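Long-range contacts in thymidylate synthase A (PDB 1BKP), which catalyses the reductive methylation of dUMP to dTMP, with 5,10-methylenetetrahydrofolate serving as both methyl donor and reductant: residues A[1-7]-A[53-59]; A[45-51]-A[211-217]; A[104-110]-A[151-157]; A[158-164]-A[176-181]. One frame throughout, in Å; residues are numbered along the deposited sequence.

Contact 1 (A[1-7]-A[53-59])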
# COMPACT_ATOMS: atom_id res chain seq x y z
N THR A 1 -4.02 14.56 -18.93
CA THR A 1 -4.13 14.14 -17.54
C THR A 1 -3.13 14.88 -16.76
O THR A 1 -2.53 14.26 -15.90
CB THR A 1 -3.79 12.65 -17.41
OG1 THR A 1 -3.06 12.32 -18.54
CG2 THR A 1 -4.99 11.79 -17.46
N GLN A 2 -2.85 16.15 -17.07
CA GLN A 2 -1.88 16.82 -16.34
C GLN A 2 -1.78 16.39 -14.85
O GLN A 2 -2.69 16.42 -13.96
CB GLN A 2 -1.82 18.42 -16.44
CG GLN A 2 -0.67 18.95 -17.58
CD GLN A 2 0.77 18.32 -17.49
OE1 GLN A 2 1.46 18.24 -18.50
NE2 GLN A 2 1.25 18.00 -16.28
N PHE A 3 -0.55 16.08 -14.62
CA PHE A 3 -0.03 15.94 -13.31
C PHE A 3 -0.13 17.38 -12.72
O PHE A 3 -0.35 17.51 -11.56
CB PHE A 3 1.42 15.53 -13.45
CG PHE A 3 2.14 15.30 -12.13
CD1 PHE A 3 1.43 15.09 -10.94
CD2 PHE A 3 3.50 15.33 -12.06
CE1 PHE A 3 2.10 14.94 -9.70
CE2 PHE A 3 4.15 15.16 -10.77
CZ PHE A 3 3.45 14.98 -9.65
N ASP A 4 0.03 18.46 -13.49
CA ASP A 4 -0.02 19.81 -12.92
C ASP A 4 -1.35 19.99 -12.26
O ASP A 4 -1.44 20.59 -11.22
CB ASP A 4 0.05 20.87 -14.02
CG ASP A 4 1.46 21.01 -14.64
OD1 ASP A 4 2.40 21.15 -13.88
OD2 ASP A 4 1.57 21.14 -15.86
N LYS A 5 -2.42 19.56 -12.93
CA LYS A 5 -3.75 19.74 -12.33
C LYS A 5 -3.98 19.00 -11.04
O LYS A 5 -4.43 19.54 -10.05
CB LYS A 5 -4.83 19.33 -13.35
CG LYS A 5 -4.83 20.34 -14.51
CD LYS A 5 -5.99 20.20 -15.45
CE LYS A 5 -5.78 21.13 -16.61
NZ LYS A 5 -5.58 22.51 -16.04
N GLN A 6 -3.57 17.73 -11.04
CA GLN A 6 -3.74 16.91 -9.86
C GLN A 6 -2.84 17.33 -8.78
O GLN A 6 -3.23 17.30 -7.61
CB GLN A 6 -3.52 15.42 -10.22
CG GLN A 6 -4.66 14.92 -11.13
CD GLN A 6 -4.56 13.38 -11.32
OE1 GLN A 6 -4.51 12.64 -10.35
NE2 GLN A 6 -4.46 12.93 -12.53
N TYR A 7 -1.60 17.70 -9.15
CA TYR A 7 -0.63 18.10 -8.08
C TYR A 7 -1.11 19.40 -7.34
O TYR A 7 -1.13 19.48 -6.10
CB TYR A 7 0.74 18.30 -8.76
CG TYR A 7 1.81 18.84 -7.87
CD1 TYR A 7 2.53 17.97 -7.08
CD2 TYR A 7 2.17 20.16 -7.90
CE1 TYR A 7 3.63 18.37 -6.29
CE2 TYR A 7 3.28 20.61 -7.14
CZ TYR A 7 4.00 19.72 -6.33
OH TYR A 7 5.04 20.13 -5.49
N GLU A 53 -0.44 10.88 -21.52
CA GLU A 53 0.70 11.82 -21.49
C GLU A 53 1.62 11.43 -20.33
O GLU A 53 1.22 10.68 -19.41
CB GLU A 53 0.22 13.28 -21.34
CG GLU A 53 -0.62 13.53 -20.26
CD GLU A 53 -1.16 15.00 -20.23
OE1 GLU A 53 -1.84 15.41 -21.14
OE2 GLU A 53 -0.93 15.72 -19.25
N VAL A 54 2.86 11.91 -20.39
CA VAL A 54 3.88 11.65 -19.38
C VAL A 54 3.53 12.47 -18.14
O VAL A 54 3.22 13.62 -18.28
CB VAL A 54 5.25 12.10 -19.94
CG1 VAL A 54 6.28 12.16 -18.86
CG2 VAL A 54 5.71 11.02 -20.94
N PRO A 55 3.42 11.85 -16.94
CA PRO A 55 3.09 12.67 -15.79
C PRO A 55 4.32 13.49 -15.35
O PRO A 55 5.21 12.96 -14.73
CB PRO A 55 2.66 11.63 -14.70
CG PRO A 55 3.36 10.40 -15.09
CD PRO A 55 3.39 10.40 -16.63
N ILE A 56 4.38 14.77 -15.73
CA ILE A 56 5.51 15.58 -15.35
C ILE A 56 5.00 16.99 -15.21
O ILE A 56 3.93 17.37 -15.78
CB ILE A 56 6.65 15.47 -16.39
CG1 ILE A 56 7.97 16.06 -15.86
CG2 ILE A 56 6.27 16.10 -17.75
CD1 ILE A 56 9.20 15.60 -16.69
N LEU A 57 5.54 17.66 -14.18
CA LEU A 57 5.10 19.03 -13.95
C LEU A 57 5.63 19.98 -15.01
O LEU A 57 6.76 19.78 -15.49
CB LEU A 57 5.65 19.58 -12.64
CG LEU A 57 5.15 18.96 -11.31
CD1 LEU A 57 5.51 19.96 -10.16
CD2 LEU A 57 3.59 18.65 -11.45
N THR A 58 4.85 21.02 -15.36
CA THR A 58 5.39 22.05 -16.25
C THR A 58 5.55 23.41 -15.50
O THR A 58 6.08 24.40 -16.05
CB THR A 58 4.61 22.22 -17.46
OG1 THR A 58 3.31 22.74 -17.15
CG2 THR A 58 4.58 20.86 -18.29
N THR A 59 5.05 23.48 -14.27
CA THR A 59 5.15 24.72 -13.52
C THR A 59 6.56 24.95 -12.94
O THR A 59 6.83 25.99 -12.37
CB THR A 59 4.07 24.90 -12.43
OG1 THR A 59 4.22 23.81 -11.57
CG2 THR A 59 2.60 24.93 -13.04
O HOH W 1 -1.28 10.19 -18.32
O HOH W 2 0.73 14.56 -17.12
O HOH W 3 1.74 22.74 -11.04
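D4 turns its carboxylate across T58 at about a right angle and holds that residue by two bonds. OD1 accepts the backbone N-H of T58 at 2.9 Å, and OD2 accepts the T58 hydroxyl, OG1, at 2.7 Å. Both arrive on syn sides of the carboxylate, close enough to its plane for the group to act as a two-pronged acceptor, a task for which a short aspartate is well suited. With an alanine here, the amide and hydroxyl of T58 would probably both lose this acceptor, leaving the loop less firmly tied to the first turn of the helix.

L57 divides its two methyls between two rings. CD2 sits over a face of F3, 3.6 Å from the ring centroid, while CD1 covers a face of Y7 at 4.1 Å, both CH-pi contacts. F3 and Y7 carry CG anti to the backbone N (chi1 -179° and 174°), which swings both rings to the side where the branched leucine can wedge against them.

Q2, at the N-cap position, bends at chi2 and sends NE2 to the carbonyl O of I56, 2.8 Å away and almost straight at 170°. The chain's first nitrogen, T1 N, forms a salt bridge with E53 OE1 at 3.2 Å.

The loop 53-59 packs along the start of helix 3-17. F3 also packs on M47 of strand 39-49 and on N188 of helix 188-206, Y7 hydrogen-bonds through OH to M184 O, and Y7 and L57 both touch helix 227-235.

Contact 2 (A[45-51]-A[211-217])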
# COMPACT_ATOMS: atom_id res chain seq x y z
N LYS A 45 -3.58 10.28 -0.05
CA LYS A 45 -4.03 10.96 -1.31
C LYS A 45 -3.64 9.99 -2.46
O LYS A 45 -2.69 9.21 -2.34
CB LYS A 45 -3.27 12.32 -1.52
CG LYS A 45 -3.66 13.35 -0.43
CD LYS A 45 -5.10 13.86 -0.71
CE LYS A 45 -5.55 14.95 0.18
NZ LYS A 45 -6.75 15.60 -0.49
N GLN A 46 -4.23 10.24 -3.62
CA GLN A 46 -4.01 9.36 -4.76
C GLN A 46 -4.01 10.16 -6.07
O GLN A 46 -4.85 11.03 -6.25
CB GLN A 46 -5.15 8.31 -4.85
CG GLN A 46 -4.95 7.41 -6.04
CD GLN A 46 -5.96 6.31 -6.15
OE1 GLN A 46 -6.88 6.44 -6.92
NE2 GLN A 46 -5.75 5.20 -5.44
N MET A 47 -3.08 9.85 -6.98
CA MET A 47 -3.10 10.46 -8.32
C MET A 47 -3.19 9.28 -9.27
O MET A 47 -2.55 8.23 -8.98
CB MET A 47 -1.81 11.29 -8.57
CG MET A 47 -1.81 12.54 -7.66
SD MET A 47 -0.25 13.46 -7.82
CE MET A 47 0.79 12.42 -7.10
N ARG A 48 -3.99 9.44 -10.35
CA ARG A 48 -4.15 8.35 -11.34
C ARG A 48 -4.01 8.98 -12.71
O ARG A 48 -4.58 10.06 -12.94
CB ARG A 48 -5.56 7.75 -11.31
CG ARG A 48 -6.01 7.29 -9.98
CD ARG A 48 -7.41 6.67 -10.12
NE ARG A 48 -7.58 5.36 -10.78
CZ ARG A 48 -7.96 4.26 -10.10
NH1 ARG A 48 -8.01 4.25 -8.77
NH2 ARG A 48 -8.20 3.13 -10.73
N PHE A 49 -3.36 8.27 -13.61
CA PHE A 49 -3.13 8.76 -14.97
C PHE A 49 -3.44 7.62 -15.94
O PHE A 49 -3.12 6.42 -15.68
CB PHE A 49 -1.66 9.17 -15.10
CG PHE A 49 -1.25 10.15 -14.07
CD1 PHE A 49 -1.44 11.52 -14.29
CD2 PHE A 49 -0.64 9.74 -12.93
CE1 PHE A 49 -0.99 12.39 -13.37
CE2 PHE A 49 -0.19 10.65 -12.02
CZ PHE A 49 -0.35 11.94 -12.23
N ASP A 50 -3.91 8.01 -17.10
CA ASP A 50 -4.29 7.00 -18.07
C ASP A 50 -3.15 6.74 -19.08
O ASP A 50 -3.25 5.92 -20.01
CB ASP A 50 -5.60 7.44 -18.76
CG ASP A 50 -5.46 8.72 -19.56
OD1 ASP A 50 -4.40 9.33 -19.63
OD2 ASP A 50 -6.47 9.11 -20.16
N ASN A 51 -2.04 7.41 -18.85
CA ASN A 51 -0.88 7.27 -19.70
C ASN A 51 -0.97 7.88 -21.11
O ASN A 51 -0.14 7.58 -22.00
CB ASN A 51 -0.35 5.80 -19.73
CG ASN A 51 0.72 5.58 -18.65
OD1 ASN A 51 1.62 6.41 -18.52
ND2 ASN A 51 0.60 4.48 -17.84
N GLY A 211 -1.23 0.52 -19.33
CA GLY A 211 -2.50 0.69 -18.69
C GLY A 211 -2.43 1.93 -17.84
O GLY A 211 -1.72 2.91 -18.14
N GLU A 212 -3.23 1.92 -16.79
CA GLU A 212 -3.31 3.09 -15.88
C GLU A 212 -2.09 3.19 -14.99
O GLU A 212 -1.41 2.16 -14.79
CB GLU A 212 -4.58 2.86 -15.01
CG GLU A 212 -4.94 4.06 -14.25
CD GLU A 212 -6.40 4.07 -13.88
OE1 GLU A 212 -7.04 2.99 -13.91
OE2 GLU A 212 -6.89 5.17 -13.54
N TYR A 213 -1.77 4.39 -14.43
CA TYR A 213 -0.60 4.50 -13.52
C TYR A 213 -1.19 5.23 -12.28
O TYR A 213 -1.82 6.27 -12.45
CB TYR A 213 0.46 5.37 -14.18
CG TYR A 213 1.54 5.80 -13.21
CD1 TYR A 213 2.29 4.89 -12.47
CD2 TYR A 213 1.83 7.14 -13.07
CE1 TYR A 213 3.34 5.35 -11.63
CE2 TYR A 213 2.87 7.60 -12.25
CZ TYR A 213 3.63 6.67 -11.54
OH TYR A 213 4.76 7.12 -10.81
N ILE A 214 -1.11 4.61 -11.11
CA ILE A 214 -1.69 5.12 -9.87
C ILE A 214 -0.54 5.31 -8.85
O ILE A 214 0.21 4.39 -8.59
CB ILE A 214 -2.68 4.06 -9.39
CG1 ILE A 214 -3.73 3.84 -10.48
CG2 ILE A 214 -3.32 4.49 -8.12
CD1 ILE A 214 -4.07 2.41 -10.69
N PHE A 215 -0.58 6.43 -8.12
CA PHE A 215 0.51 6.77 -7.19
C PHE A 215 -0.19 7.19 -5.90
O PHE A 215 -0.98 8.13 -5.87
CB PHE A 215 1.31 7.93 -7.75
CG PHE A 215 2.64 8.19 -6.98
CD1 PHE A 215 2.64 8.86 -5.75
CD2 PHE A 215 3.84 7.69 -7.47
CE1 PHE A 215 3.84 9.03 -4.96
CE2 PHE A 215 5.11 7.83 -6.73
CZ PHE A 215 5.11 8.49 -5.48
N ASN A 216 0.01 6.38 -4.90
CA ASN A 216 -0.64 6.60 -3.58
C ASN A 216 0.34 7.16 -2.61
O ASN A 216 1.46 6.65 -2.54
CB ASN A 216 -1.04 5.24 -3.02
CG ASN A 216 -2.20 4.60 -3.81
OD1 ASN A 216 -3.24 5.24 -3.98
ND2 ASN A 216 -1.94 3.48 -4.47
N ILE A 217 -0.11 8.05 -1.72
CA ILE A 217 0.86 8.59 -0.73
C ILE A 217 0.17 8.54 0.64
O ILE A 217 -1.01 8.88 0.74
CB ILE A 217 1.19 10.06 -0.95
CG1 ILE A 217 1.72 10.36 -2.36
CG2 ILE A 217 2.34 10.49 -0.01
CD1 ILE A 217 0.68 10.99 -3.19
O HOH W 4 -4.13 6.71 -1.27
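R48 and E212 form the main charged pair between these antiparallel strands. R48 NE donates to E212 OE2 at 2.9 Å along an almost straight line (174°), in the plane of the guanidinium but from well above that of the carboxylate, the two planes being 70° apart. A weak second bond runs from R48 NH2 to E212 OE1. I214 CG1 lies over one face of the guanidinium, supporting the flat cation.

Next to this pair, Q46 extends alongside N216, and its NE2 meets a lone pair of N216 OD1 at 2.9 Å. The Q46 chain is fully stretched, CG anti to the backbone N (chi1 179°), which leaves OE1 placed to receive R48 NH1 at 3.1 Å. Glutamine suits this post because one amide can donate to N216 and accept from arginine.

The opposite face is mainly apolar. F49 and Y213 meet rim to rim, CD2 to CD2 at 3.6 Å, and M47 CE reaches CD1 of both F215 and I217. Paired backbone bonds join K45 with I217, M47 with F215 and F49 with Y213. Beyond the last pair, N51 ND2 donates to G211 O at 2.8 Å.

Outside these strands, Y213 OH is bonded to V192 O, M47 packs on helix 3-17, and R48 NH1 and NH2 donate to S44 O and I43 O of the second subunit. The chemistry is therefore two-sided: hydrophobic packing faces the helices, whereas charge and amide bonds face the dimer partner, where E212 probably balances the arginine's charge while the partner's carbonyls accept its N-H groups.

Contact 3 (A[104-110]-A[151-157])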
# COMPACT_ATOMS: atom_id res chain seq x y z
N GLY A 104 23.48 0.30 3.30
CA GLY A 104 23.01 -0.82 4.08
C GLY A 104 22.14 -1.73 3.22
O GLY A 104 22.19 -1.71 2.02
N HIS A 105 21.23 -2.43 3.84
CA HIS A 105 20.42 -3.41 3.12
C HIS A 105 19.11 -2.83 2.63
O HIS A 105 18.10 -3.37 2.91
CB HIS A 105 20.19 -4.57 4.10
CG HIS A 105 21.40 -5.41 4.31
ND1 HIS A 105 21.34 -6.67 4.87
CD2 HIS A 105 22.70 -5.20 4.00
CE1 HIS A 105 22.55 -7.21 4.91
NE2 HIS A 105 23.40 -6.33 4.38
N ALA A 106 19.16 -1.63 2.05
CA ALA A 106 17.99 -0.91 1.56
C ALA A 106 17.96 -0.83 0.06
O ALA A 106 18.97 -1.07 -0.69
CB ALA A 106 18.06 0.44 2.10
N TYR A 107 16.81 -0.43 -0.42
CA TYR A 107 16.56 -0.22 -1.81
C TYR A 107 17.05 -1.28 -2.75
O TYR A 107 16.50 -2.38 -2.77
CB TYR A 107 17.05 1.20 -2.22
CG TYR A 107 16.21 2.36 -1.72
CD1 TYR A 107 15.10 2.80 -2.46
CD2 TYR A 107 16.53 3.05 -0.55
CE1 TYR A 107 14.34 3.92 -2.06
CE2 TYR A 107 15.75 4.18 -0.17
CZ TYR A 107 14.68 4.59 -0.92
OH TYR A 107 13.92 5.70 -0.56
N GLY A 108 18.01 -0.92 -3.61
CA GLY A 108 18.55 -1.89 -4.53
C GLY A 108 18.96 -3.20 -3.93
O GLY A 108 18.80 -4.20 -4.55
N PHE A 109 19.46 -3.21 -2.70
CA PHE A 109 19.88 -4.44 -2.02
C PHE A 109 18.67 -5.39 -1.89
O PHE A 109 18.78 -6.59 -2.18
CB PHE A 109 20.39 -4.11 -0.63
CG PHE A 109 20.88 -5.33 0.11
CD1 PHE A 109 22.19 -5.80 -0.10
CD2 PHE A 109 20.01 -6.05 0.92
CE1 PHE A 109 22.60 -7.00 0.53
CE2 PHE A 109 20.41 -7.25 1.52
CZ PHE A 109 21.71 -7.73 1.33
N GLN A 110 17.47 -4.86 -1.58
CA GLN A 110 16.32 -5.71 -1.42
C GLN A 110 15.89 -6.31 -2.77
O GLN A 110 15.40 -7.42 -2.83
CB GLN A 110 15.17 -4.92 -0.80
CG GLN A 110 15.43 -4.64 0.76
CD GLN A 110 15.66 -5.93 1.53
OE1 GLN A 110 15.00 -6.95 1.25
NE2 GLN A 110 16.57 -5.93 2.49
N GLU A 151 14.87 -6.66 8.04
CA GLU A 151 16.09 -5.93 7.81
C GLU A 151 16.02 -4.42 7.96
O GLU A 151 17.03 -3.75 7.70
CB GLU A 151 16.62 -6.27 6.38
CG GLU A 151 16.92 -7.74 6.24
CD GLU A 151 18.03 -8.01 5.19
OE1 GLU A 151 17.81 -8.02 3.99
OE2 GLU A 151 19.18 -8.17 5.62
N LEU A 152 14.95 -3.92 8.56
CA LEU A 152 14.82 -2.45 8.71
C LEU A 152 16.00 -1.84 9.50
O LEU A 152 16.55 -0.80 9.11
CB LEU A 152 13.49 -2.08 9.40
CG LEU A 152 12.26 -2.46 8.58
CD1 LEU A 152 10.92 -2.34 9.40
CD2 LEU A 152 12.28 -1.62 7.26
N ASP A 153 16.49 -2.58 10.47
CA ASP A 153 17.56 -2.04 11.30
C ASP A 153 18.88 -2.03 10.59
O ASP A 153 19.79 -1.38 11.04
CB ASP A 153 17.67 -2.81 12.63
CG ASP A 153 16.48 -2.59 13.52
OD1 ASP A 153 15.93 -1.45 13.56
OD2 ASP A 153 16.08 -3.56 14.16
N ALA A 154 18.98 -2.78 9.51
CA ALA A 154 20.21 -2.82 8.74
C ALA A 154 20.19 -1.83 7.58
O ALA A 154 21.05 -1.87 6.67
CB ALA A 154 20.41 -4.22 8.25
N MET A 155 19.16 -0.98 7.54
CA MET A 155 19.06 -0.02 6.45
C MET A 155 19.50 1.37 6.93
O MET A 155 19.08 1.81 8.00
CB MET A 155 17.64 0.06 5.94
CG MET A 155 17.03 -1.28 5.55
SD MET A 155 15.36 -0.99 4.81
CE MET A 155 14.97 -2.72 4.57
N ALA A 156 20.34 2.05 6.14
CA ALA A 156 20.80 3.42 6.50
C ALA A 156 19.63 4.38 6.45
O ALA A 156 19.65 5.43 7.10
CB ALA A 156 21.92 3.89 5.55
N LEU A 157 18.69 4.10 5.54
CA LEU A 157 17.43 4.88 5.45
C LEU A 157 16.29 3.90 5.00
O LEU A 157 16.55 3.00 4.22
CB LEU A 157 17.47 6.01 4.43
CG LEU A 157 18.36 5.92 3.19
CD1 LEU A 157 18.52 4.49 2.61
CD2 LEU A 157 17.87 6.93 2.13
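G104 and M155 are bridged through their backbones at a single point, the N-H of H105 donating to A154 O at 2.9 Å from above the carbonyl plane. H105 is the centre of an inverse gamma turn. A CB on G104 would clash with A154 O, so glycine fits where the chains close up.

E151 holds two donors from the other segment. H105 ND1 reaches OE2 at 2.7 Å, the carboxylate lying at the edge of the imidazole, and Q110 NE2 reaches OE1 at 2.9 Å. Q110, bent at chi2 (-56°), also gives NE2 to H105 O at 3.0 Å, so a single amide nitrogen ties the turn to the glutamate. F109 CZ covers a face of the imidazole. Replacing E151 by an alanine would probably leave H105 ND1 without its acceptor and deprive K113 of its salt-bridge partner.

Away from the glutamate, A106 CB touches M155 CB at 3.9 Å, and L157 CD1 meets the edge of the Y107 ring.

The arrangement is a histidine-carboxylate pair clamping two loops beside the active site: Y107 OH makes a weak hydrogen bond to the backbone N of C160, the catalytic cysteine.

Contact 4 (A[158-164]-A[176-181])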
# COMPACT_ATOMS: atom_id res chain seq x y z
N THR A 158 15.07 4.09 5.50
CA THR A 158 13.96 3.26 5.10
C THR A 158 13.36 3.96 3.91
O THR A 158 13.12 5.16 3.92
CB THR A 158 12.90 3.10 6.18
OG1 THR A 158 12.40 4.40 6.53
CG2 THR A 158 13.47 2.33 7.42
N PRO A 159 13.01 3.22 2.87
CA PRO A 159 12.43 3.78 1.64
C PRO A 159 11.11 4.52 1.75
O PRO A 159 10.28 4.16 2.57
CB PRO A 159 12.27 2.53 0.74
CG PRO A 159 11.90 1.43 1.81
CD PRO A 159 12.88 1.76 2.96
N CYS A 160 10.98 5.60 0.98
CA CYS A 160 9.73 6.33 0.89
C CYS A 160 8.80 5.57 -0.07
O CYS A 160 7.69 5.24 0.30
CB CYS A 160 9.88 7.76 0.39
SG CYS A 160 10.44 8.92 1.74
N VAL A 161 9.20 5.41 -1.33
CA VAL A 161 8.35 4.72 -2.33
C VAL A 161 8.82 3.27 -2.20
O VAL A 161 9.85 2.87 -2.76
CB VAL A 161 8.56 5.29 -3.80
CG1 VAL A 161 7.60 4.55 -4.74
CG2 VAL A 161 8.36 6.86 -3.85
N TYR A 162 8.06 2.48 -1.47
CA TYR A 162 8.56 1.19 -1.07
C TYR A 162 7.87 -0.03 -1.69
O TYR A 162 8.34 -1.17 -1.47
CB TYR A 162 8.46 1.12 0.50
CG TYR A 162 7.02 1.02 1.11
CD1 TYR A 162 6.25 2.20 1.34
CD2 TYR A 162 6.38 -0.23 1.27
CE1 TYR A 162 4.93 2.13 1.67
CE2 TYR A 162 5.04 -0.31 1.62
CZ TYR A 162 4.31 0.90 1.83
OH TYR A 162 3.02 0.89 2.23
N GLU A 163 6.76 0.17 -2.39
CA GLU A 163 6.10 -1.02 -2.98
C GLU A 163 5.42 -0.73 -4.25
O GLU A 163 5.07 0.46 -4.58
CB GLU A 163 5.06 -1.66 -1.96
CG GLU A 163 3.88 -0.69 -1.76
CD GLU A 163 2.77 -1.29 -0.87
OE1 GLU A 163 2.68 -2.50 -0.73
OE2 GLU A 163 1.97 -0.55 -0.34
N THR A 164 5.24 -1.79 -5.06
CA THR A 164 4.50 -1.63 -6.32
C THR A 164 3.60 -2.85 -6.45
O THR A 164 3.87 -3.89 -5.87
CB THR A 164 5.38 -1.65 -7.59
OG1 THR A 164 6.01 -2.93 -7.79
CG2 THR A 164 6.55 -0.65 -7.51
N GLU A 176 0.53 0.21 -9.86
CA GLU A 176 0.07 0.97 -8.69
C GLU A 176 1.29 1.06 -7.75
O GLU A 176 1.88 0.05 -7.39
CB GLU A 176 -1.11 0.26 -8.00
CG GLU A 176 -1.63 1.06 -6.84
CD GLU A 176 -3.06 0.71 -6.40
OE1 GLU A 176 -3.51 -0.41 -6.70
OE2 GLU A 176 -3.71 1.55 -5.76
N VAL A 177 1.61 2.24 -7.25
CA VAL A 177 2.78 2.41 -6.40
C VAL A 177 2.35 3.06 -5.08
O VAL A 177 1.39 3.80 -5.06
CB VAL A 177 3.73 3.43 -7.19
CG1 VAL A 177 4.89 3.87 -6.44
CG2 VAL A 177 4.20 2.79 -8.50
N ARG A 178 3.10 2.86 -4.01
CA ARG A 178 2.76 3.59 -2.76
C ARG A 178 3.98 4.15 -2.10
O ARG A 178 4.99 3.42 -1.94
CB ARG A 178 2.03 2.73 -1.71
CG ARG A 178 1.46 3.62 -0.52
CD ARG A 178 0.49 2.80 0.32
NE ARG A 178 -0.05 3.65 1.35
CZ ARG A 178 0.49 3.88 2.53
NH1 ARG A 178 1.47 3.11 2.98
NH2 ARG A 178 -0.10 4.74 3.35
N ALA A 179 3.88 5.39 -1.67
CA ALA A 179 4.89 6.02 -0.84
C ALA A 179 4.24 6.14 0.56
O ALA A 179 3.13 6.67 0.71
CB ALA A 179 5.19 7.44 -1.32
N ARG A 180 5.02 5.80 1.58
CA ARG A 180 4.54 5.93 2.96
C ARG A 180 4.47 7.36 3.37
O ARG A 180 3.66 7.78 4.19
CB ARG A 180 5.55 5.19 3.90
CG ARG A 180 6.98 5.59 3.78
CD ARG A 180 7.72 5.11 4.99
NE ARG A 180 9.13 5.50 4.90
CZ ARG A 180 9.67 6.52 5.51
NH1 ARG A 180 8.91 7.37 6.19
NH2 ARG A 180 10.97 6.75 5.38
N SER A 181 5.33 8.15 2.72
CA SER A 181 5.41 9.56 3.06
C SER A 181 5.97 10.29 1.82
O SER A 181 6.70 9.66 1.08
CB SER A 181 6.49 9.74 4.18
OG SER A 181 6.41 11.08 4.49
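Strands 161-164 and 176-179 run antiparallel at 154°, as arms of one hairpin, with a beta bulge shifting the register by one between V161 and E163; the chain then turns a corner at R180. Backbone bonds tie R178 N to E163 O, Y162 N to R178 O, and R180 N to C160 O.

R180, its side chain extended, stretches back along the loop before the strand to grip two carbonyls. NH2 donates to T158 O at 3.0 Å and NE to P159 O at 2.9 Å, both from above the carbonyl planes, while C160 SG lies over one guanidinium face.

R178 lies beside Y162, their flat groups turned 79° apart, and NH1 meets the phenol OH at 2.8 Å; that hydroxyl also bonds E163, and R178 NH2 salt-bridges E176, both of the second subunit. On the opposite face V161 CG1 presses tightly on V177 CG1 (3.3 Å).

C160 is the catalytic cysteine, and R180 and S181 are predicted to bind dUMP of the other subunit. R180, its guanidinium held beside the cysteine by these carbonyls, has R140 and R141 of the second subunit nearby, consistent with a pocket for the dUMP phosphate.

From the N terminus, contact 1 closes a loop that brings the start of helix 3-17 onto residues 53-59. Contact 2 opens inside that loop, at 45-51, and closes only at 211-217, so the two cross; they also touch, through Q6 and R48 and through F3 and M47. Within the long loop of contact 2 lie contacts 3 and 4 in series. Contact 3 joins 104-110 to the loop before strand 161-169, and contact 4 then closes the hairpin of strands 161-169 and 172-183. Strands 209-223 and 172-183 are neighbours, making contacts 2 and 4 parts of one sheet, while Y107 links contact 3 to contact 4. Contacts 1 and 3 lie about 32 Å apart between centres.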